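PDB 4IC4: oxysterol-binding protein homolog 3 from Saccharomyces cerevisiae, which transfers various lipids between membranes through the cytosol, carrying them in a hydrophobic pocket, in phosphoinositide-coupled transport that helps maintain sterol distribution. Local coordinates for residues 73-78 with 149-154; 128-133 with 303-308; 314-317 with 321-324. One frame throughout, in Å; residues are numbered along the deposited sequence.

Contact 1 (73-78 with 149-154)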
# COMPACT_ATOMS: atom_id res chain seq x y z
N GLN A 73 -1.84 -3.14 -5.32
CA GLN A 73 -3.11 -2.63 -4.82
C GLN A 73 -3.01 -2.33 -3.31
O GLN A 73 -3.52 -1.31 -2.84
CB GLN A 73 -4.23 -3.63 -5.14
CG GLN A 73 -4.49 -3.70 -6.64
CD GLN A 73 -5.44 -4.81 -7.05
OE1 GLN A 73 -5.25 -5.98 -6.70
NE2 GLN A 73 -6.46 -4.46 -7.83
N LEU A 74 -2.34 -3.21 -2.56
CA LEU A 74 -2.17 -3.00 -1.13
C LEU A 74 -1.45 -1.68 -0.84
O LEU A 74 -1.91 -0.88 -0.03
CB LEU A 74 -1.36 -4.14 -0.50
CG LEU A 74 -0.90 -3.84 0.93
CD1 LEU A 74 -2.11 -3.81 1.85
CD2 LEU A 74 0.10 -4.89 1.40
N ILE A 75 -0.33 -1.46 -1.51
CA ILE A 75 0.42 -0.23 -1.27
C ILE A 75 -0.36 1.01 -1.71
O ILE A 75 -0.17 2.09 -1.17
CB ILE A 75 1.80 -0.31 -1.94
CG1 ILE A 75 2.59 -1.46 -1.31
CG2 ILE A 75 2.54 1.01 -1.77
CD1 ILE A 75 3.96 -1.69 -1.93
N SER A 76 -1.26 0.84 -2.68
CA SER A 76 -2.09 1.96 -3.13
C SER A 76 -3.02 2.44 -2.02
O SER A 76 -3.54 3.55 -2.08
CB SER A 76 -2.92 1.57 -4.35
OG SER A 76 -2.09 1.35 -5.47
N GLU A 77 -3.24 1.59 -1.02
CA GLU A 77 -4.10 1.97 0.10
C GLU A 77 -3.43 3.06 0.92
O GLU A 77 -4.06 3.68 1.79
CB GLU A 77 -4.43 0.75 0.96
CG GLU A 77 -5.29 -0.27 0.23
CD GLU A 77 -5.66 -1.48 1.07
OE1 GLU A 77 -6.47 -1.33 2.01
OE2 GLU A 77 -5.13 -2.57 0.78
N THR A 78 -2.15 3.29 0.65
CA THR A 78 -1.41 4.35 1.31
C THR A 78 -2.13 5.67 1.01
O THR A 78 -2.02 6.64 1.77
CB THR A 78 0.04 4.44 0.77
OG1 THR A 78 0.79 3.30 1.22
CG2 THR A 78 0.74 5.71 1.24
N PRO A 149 12.06 -7.91 -4.98
CA PRO A 149 10.87 -7.22 -5.46
C PRO A 149 10.96 -5.71 -5.24
O PRO A 149 11.28 -5.25 -4.14
CB PRO A 149 9.75 -7.85 -4.65
CG PRO A 149 10.43 -8.13 -3.34
CD PRO A 149 11.74 -8.73 -3.80
N VAL A 150 10.68 -4.95 -6.29
CA VAL A 150 10.70 -3.50 -6.20
C VAL A 150 9.46 -2.98 -6.91
O VAL A 150 9.18 -3.36 -8.05
CB VAL A 150 11.95 -2.88 -6.86
CG1 VAL A 150 11.90 -1.36 -6.76
CG2 VAL A 150 13.21 -3.40 -6.19
N PHE A 151 8.71 -2.13 -6.22
CA PHE A 151 7.48 -1.56 -6.78
C PHE A 151 7.62 -0.04 -6.85
O PHE A 151 8.07 0.60 -5.90
CB PHE A 151 6.30 -1.95 -5.89
CG PHE A 151 6.21 -3.42 -5.62
CD1 PHE A 151 5.74 -4.29 -6.60
CD2 PHE A 151 6.60 -3.94 -4.39
CE1 PHE A 151 5.68 -5.67 -6.36
CE2 PHE A 151 6.54 -5.32 -4.14
CZ PHE A 151 6.08 -6.18 -5.13
N ALA A 152 7.22 0.53 -7.98
CA ALA A 152 7.31 1.97 -8.18
C ALA A 152 5.91 2.57 -8.26
O ALA A 152 5.02 2.00 -8.90
CB ALA A 152 8.09 2.28 -9.45
N PHE A 153 5.73 3.71 -7.60
CA PHE A 153 4.45 4.40 -7.55
C PHE A 153 4.59 5.88 -7.85
O PHE A 153 5.56 6.52 -7.44
CB PHE A 153 3.82 4.29 -6.16
CG PHE A 153 3.44 2.90 -5.77
CD1 PHE A 153 2.11 2.47 -5.86
CD2 PHE A 153 4.40 2.00 -5.32
CE1 PHE A 153 1.77 1.16 -5.51
CE2 PHE A 153 4.06 0.70 -4.98
CZ PHE A 153 2.74 0.28 -5.08
N PHE A 154 3.61 6.43 -8.56
CA PHE A 154 3.58 7.85 -8.87
C PHE A 154 2.12 8.29 -8.78
O PHE A 154 1.30 7.87 -9.59
CB PHE A 154 4.13 8.15 -10.26
CG PHE A 154 4.18 9.62 -10.60
CD1 PHE A 154 4.76 10.52 -9.70
CD2 PHE A 154 3.68 10.10 -11.80
CE1 PHE A 154 4.83 11.89 -10.01
CE2 PHE A 154 3.74 11.45 -12.12
CZ PHE A 154 4.32 12.35 -11.22

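Contact 2 (128-133 with 303-308)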
# COMPACT_ATOMS: atom_id res chain seq x y z
N PHE A 128 -0.73 -1.33 -11.93
CA PHE A 128 -2.00 -1.06 -11.29
C PHE A 128 -2.23 0.43 -11.32
O PHE A 128 -1.45 1.21 -10.77
CB PHE A 128 -2.06 -1.54 -9.84
CG PHE A 128 -3.35 -1.19 -9.16
CD1 PHE A 128 -4.56 -1.71 -9.61
CD2 PHE A 128 -3.36 -0.30 -8.08
CE1 PHE A 128 -5.77 -1.35 -9.01
CE2 PHE A 128 -4.56 0.07 -7.47
CZ PHE A 128 -5.77 -0.46 -7.93
N GLU A 129 -3.29 0.84 -12.00
CA GLU A 129 -3.63 2.25 -12.07
C GLU A 129 -4.81 2.47 -11.14
O GLU A 129 -5.59 1.54 -10.87
CB GLU A 129 -4.05 2.66 -13.48
CG GLU A 129 -5.37 2.03 -13.95
CD GLU A 129 -6.00 2.78 -15.11
OE1 GLU A 129 -7.17 3.19 -14.97
OE2 GLU A 129 -5.35 2.95 -16.16
N LEU A 130 -4.94 3.69 -10.64
CA LEU A 130 -6.05 4.03 -9.76
C LEU A 130 -6.39 5.50 -9.95
O LEU A 130 -5.65 6.39 -9.52
CB LEU A 130 -5.71 3.75 -8.29
CG LEU A 130 -6.84 4.10 -7.32
CD1 LEU A 130 -8.08 3.24 -7.61
CD2 LEU A 130 -6.36 3.88 -5.89
N ILE A 131 -7.52 5.74 -10.61
CA ILE A 131 -8.00 7.09 -10.84
C ILE A 131 -9.16 7.34 -9.89
O ILE A 131 -10.17 6.64 -9.94
CB ILE A 131 -8.51 7.26 -12.29
CG1 ILE A 131 -7.35 7.06 -13.28
CG2 ILE A 131 -9.13 8.64 -12.46
CD1 ILE A 131 -7.79 7.04 -14.73
N ARG A 132 -9.00 8.32 -9.01
CA ARG A 132 -10.06 8.66 -8.07
C ARG A 132 -10.43 10.13 -8.24
O ARG A 132 -9.93 11.00 -7.53
CB ARG A 132 -9.63 8.39 -6.63
CG ARG A 132 -9.47 6.91 -6.29
CD ARG A 132 -10.79 6.15 -6.37
NE ARG A 132 -11.79 6.71 -5.45
CZ ARG A 132 -12.40 6.01 -4.50
NH1 ARG A 132 -12.14 4.72 -4.32
NH2 ARG A 132 -13.29 6.62 -3.71
N GLU A 133 -11.31 10.40 -9.20
CA GLU A 133 -11.76 11.75 -9.49
C GLU A 133 -12.38 12.41 -8.25
O GLU A 133 -12.26 13.62 -8.07
CB GLU A 133 -12.78 11.72 -10.63
CG GLU A 133 -13.15 13.09 -11.18
CD GLU A 133 -11.97 13.79 -11.83
OE1 GLU A 133 -10.99 14.09 -11.11
OE2 GLU A 133 -12.02 14.04 -13.05
N ALA A 303 -11.98 -2.85 -0.93
CA ALA A 303 -12.95 -3.58 -1.74
C ALA A 303 -13.12 -3.00 -3.13
O ALA A 303 -13.54 -3.70 -4.06
CB ALA A 303 -14.29 -3.61 -1.01
N ASN A 304 -12.80 -1.71 -3.28
CA ASN A 304 -12.94 -1.04 -4.56
C ASN A 304 -11.71 -1.11 -5.46
O ASN A 304 -11.79 -0.80 -6.64
CB ASN A 304 -13.34 0.42 -4.34
CG ASN A 304 -14.76 0.56 -3.86
OD1 ASN A 304 -15.61 -0.27 -4.18
ND2 ASN A 304 -15.04 1.61 -3.09
N LEU A 305 -10.59 -1.52 -4.89
CA LEU A 305 -9.34 -1.60 -5.64
C LEU A 305 -9.38 -2.48 -6.89
O LEU A 305 -8.88 -2.10 -7.95
CB LEU A 305 -8.21 -2.11 -4.72
CG LEU A 305 -7.73 -1.16 -3.62
CD1 LEU A 305 -6.88 -1.95 -2.64
CD2 LEU A 305 -6.94 -0.01 -4.22
N ASN A 306 -9.97 -3.66 -6.75
CA ASN A 306 -10.01 -4.61 -7.86
C ASN A 306 -11.26 -4.55 -8.73
O ASN A 306 -11.50 -5.46 -9.52
CB ASN A 306 -9.84 -6.04 -7.33
CG ASN A 306 -9.21 -6.97 -8.36
OD1 ASN A 306 -9.59 -8.14 -8.46
ND2 ASN A 306 -8.24 -6.46 -9.10
N GLU A 307 -12.03 -3.47 -8.61
CA GLU A 307 -13.23 -3.35 -9.43
C GLU A 307 -12.96 -2.63 -10.75
O GLU A 307 -12.19 -1.67 -10.80
CB GLU A 307 -14.33 -2.59 -8.68
CG GLU A 307 -15.59 -2.37 -9.53
CD GLU A 307 -16.71 -1.64 -8.81
OE1 GLU A 307 -16.42 -0.77 -7.96
OE2 GLU A 307 -17.89 -1.92 -9.12
N ILE A 308 -13.59 -3.12 -11.81
CA ILE A 308 -13.48 -2.51 -13.12
C ILE A 308 -14.76 -1.70 -13.30
O ILE A 308 -15.86 -2.27 -13.34
CB ILE A 308 -13.38 -3.57 -14.24
CG1 ILE A 308 -12.06 -4.34 -14.11
CG2 ILE A 308 -13.46 -2.89 -15.61
CD1 ILE A 308 -11.92 -5.47 -15.11
O HOH W 1 -13.79 4.06 -1.77

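Contact 3 (314-317 with 321-324)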
# COMPACT_ATOMS: atom_id res chain seq x y z
N GLY A 314 -12.10 -1.00 -20.94
CA GLY A 314 -11.53 -0.82 -22.26
C GLY A 314 -10.33 0.12 -22.33
O GLY A 314 -9.81 0.36 -23.42
N ASN A 315 -9.89 0.61 -21.18
CA ASN A 315 -8.77 1.56 -21.13
C ASN A 315 -7.49 1.00 -20.51
O ASN A 315 -6.45 1.65 -20.55
CB ASN A 315 -9.18 2.79 -20.31
CG ASN A 315 -10.38 3.51 -20.89
OD1 ASN A 315 -11.22 4.02 -20.15
ND2 ASN A 315 -10.45 3.56 -22.21
N LEU A 316 -7.57 -0.19 -19.94
CA LEU A 316 -6.41 -0.77 -19.28
C LEU A 316 -5.43 -1.50 -20.18
O LEU A 316 -5.80 -2.05 -21.22
CB LEU A 316 -6.86 -1.76 -18.21
CG LEU A 316 -7.77 -1.29 -17.08
CD1 LEU A 316 -8.22 -2.50 -16.27
CD2 LEU A 316 -7.04 -0.27 -16.21
N PRO A 317 -4.14 -1.49 -19.81
CA PRO A 317 -3.11 -2.18 -20.58
C PRO A 317 -3.31 -3.65 -20.18
O PRO A 317 -3.99 -3.94 -19.19
CB PRO A 317 -1.82 -1.60 -20.03
CG PRO A 317 -2.16 -1.35 -18.60
CD PRO A 317 -3.54 -0.72 -18.70
N SER A 321 -3.51 -5.22 -12.55
CA SER A 321 -3.87 -6.24 -11.57
C SER A 321 -5.34 -6.65 -11.67
O SER A 321 -5.70 -7.78 -11.33
CB SER A 321 -3.60 -5.74 -10.15
OG SER A 321 -2.22 -5.52 -9.92
N ARG A 322 -6.20 -5.74 -12.13
CA ARG A 322 -7.62 -6.05 -12.26
C ARG A 322 -7.87 -7.12 -13.32
O ARG A 322 -8.96 -7.69 -13.38
CB ARG A 322 -8.42 -4.81 -12.64
CG ARG A 322 -8.40 -3.68 -11.63
CD ARG A 322 -9.24 -2.53 -12.12
NE ARG A 322 -9.19 -1.37 -11.24
CZ ARG A 322 -8.19 -0.50 -11.19
NH1 ARG A 322 -7.13 -0.65 -11.98
NH2 ARG A 322 -8.26 0.54 -10.36
N LEU A 323 -6.87 -7.38 -14.16
CA LEU A 323 -7.03 -8.36 -15.22
C LEU A 323 -6.44 -9.73 -14.87
O LEU A 323 -6.50 -10.66 -15.67
CB LEU A 323 -6.41 -7.83 -16.52
CG LEU A 323 -7.01 -6.50 -17.00
CD1 LEU A 323 -6.35 -6.06 -18.30
CD2 LEU A 323 -8.52 -6.63 -17.17
N ARG A 324 -5.87 -9.86 -13.67
CA ARG A 324 -5.30 -11.14 -13.27
C ARG A 324 -6.40 -12.16 -13.01
O ARG A 324 -7.31 -11.93 -12.21
CB ARG A 324 -4.42 -10.98 -12.03
CG ARG A 324 -3.03 -10.48 -12.38
CD ARG A 324 -2.06 -10.55 -11.24
NE ARG A 324 -1.90 -11.88 -10.67
CZ ARG A 324 -0.87 -12.22 -9.89
NH1 ARG A 324 0.07 -11.33 -9.62
NH2 ARG A 324 -0.79 -13.43 -9.36

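Contact 1 (73-78 with 149-154)
Ile75 lies over one face of the Phe153 ring, the two side chains crossing at about a right angle. Its branch methyl does most of the touching: CG2 of Ile75 stands 3.7 Å from the centroid of the Phe153 ring, 26° off the normal, in a CH-pi contact displaced toward the rim. The beta carbon presses on that rim as well, with Ile75 CB 3.3 Å from Phe153 CZ, a tight fit. The longer branch runs on past the ring: an extended second torsion (chi2 177°) sends CD1 of Ile75 outward, where it comes 4.3 Å from CD2 of Phe151, approaching obliquely. Ser76 meets the same phenylalanine at its edge, OG lying 3.9 Å from Phe153 CE1, while that hydroxyl is hydrogen-bonded to Leu72 O one helical turn back.

A second shell holds the turn that follows Ile75. Ile75 O receives both the backbone N of Thr78 and its hydroxyl, the latter at 2.8 Å from OG1 to O and in the carbonyl plane on a lone pair. On the other side, backbone bonds of Phe151 to Val166 and Phe153 to Tyr164 hold strand 150-157 against strand 160-172. No hydrogen bond joins 73-78 to 149-154; helix 71-76 therefore meets the barrel wall through apolar contact and ring-face (CH-pi) attraction, while the hydroxyls of Ser76 and Thr78 bond within the helix and the turn after it.

Contact 2 (128-133 with 303-308)
Strand residue Leu130 and Leu305, in the segment of helix 300-305, bring their backbones nearest, with CA atoms 7.7 Å apart, and no hydrogen bond passes directly between 128-133 and 303-308. Leu305 reaches in with one methyl, CD2, which sits 3.9 Å from CZ of Phe128 and 4.3 Å from CD2 of Leu130. Phe128 and Leu305 cross at about a right angle. With CG opposite the backbone N (chi1 177°), the Phe128 ring swings out from the strand and turns its edge to the Leu305 carbonyl, where CE1 of Phe128 comes 3.4 Å from Leu305 O, near the ring plane. Were Phe128 cut back to an alanine, Leu305 CD2 would probably face a gap and the carbonyl of Leu305 would lose the aromatic edge beside it.

Farther along the strand the contact becomes polar and indirect. Arg132 NH1 and Asn304 ND2 both donate to one water, at 3.1 Å from its oxygen in each case, and the water lies in the plane of the guanidinium at its edge. The neighbouring polar ends are held separately: Arg132 NH2 forms a salt bridge with Asp134, and Asn304 OD1 accepts from Asn32 N.

Strand 127-132 pairs with strand 137-145, Leu130 bonding through its backbone to Leu139. Its Phe128 also packs on Leu72, Gln73 and Ser76, so helix 71-76 and helix 300-305 share this strand.

Contact 3 (314-317 with 321-324)
Leu316 spreads its two methyls over a short 3-10 turn, residues 321-323, in the linker that joins helices 300-305 and 325-331 of the OSBP-related domain. Three residues separate the two segments, so this is a local fold-back in which the chain returns upon itself, with Leu316 and Leu323 as its nearest backbone pair, 8.6 Å between CA atoms. The two methyls of Leu316 take different main partners. CD1 of Leu316 lies 4.2 Å from CG of Leu323, a contact between aliphatic groups, whereas CD2 of Leu316 stands 4.2 Å from NH1 of Arg322 and approaches the guanidinium obliquely.

Arg322 reaches that place on a nearly straight chain: its second and third torsions, -179° and -176°, are both extended, carrying the charged group well away from the turn and alongside strand 127-132. There several acceptors hold it. NH1 makes a salt bridge with Asp320, NH2 donates to the carbonyl of Glu129, and NE gives a weak bond to Glu307 O. These partners probably fix the rotation of the guanidinium, so that the leucine methyl rests beside a group already set in position.

The turn itself is closed by Arg324 N, which donates to Ser321 O at 3.1 Å, and Arg324 then stands at the N-cap of the next helix. Pro317 packs on Thr127 of the strand and on Tyr381 of helix 381-386, placing the linker between the two. The side chain of Leu323, its CG opposite the carbonyl carbon, points back toward the first segment, and its CD1 methyl comes 3.3 Å from Pro317 O.

Of the parts involved, helix 71-76 comes first along the chain, then strand 127-132 and strand 150-157. Contact 1 closes a loop of 70 intervening residues, bringing the helix onto the second of these strands. Contact 2 opens inside that loop and closes far beyond it, after 169 intervening residues, so the two cross: their segments alternate along the chain. Contact 3 follows both in series and is local, three residues apart, in the linker leading to helix 325-331. Spatially all three adjoin. Gln73 in contact 1 packs on Ser321 in contact 3, and the three together tie helix 71-76, the barrel strands and the later linker into one region.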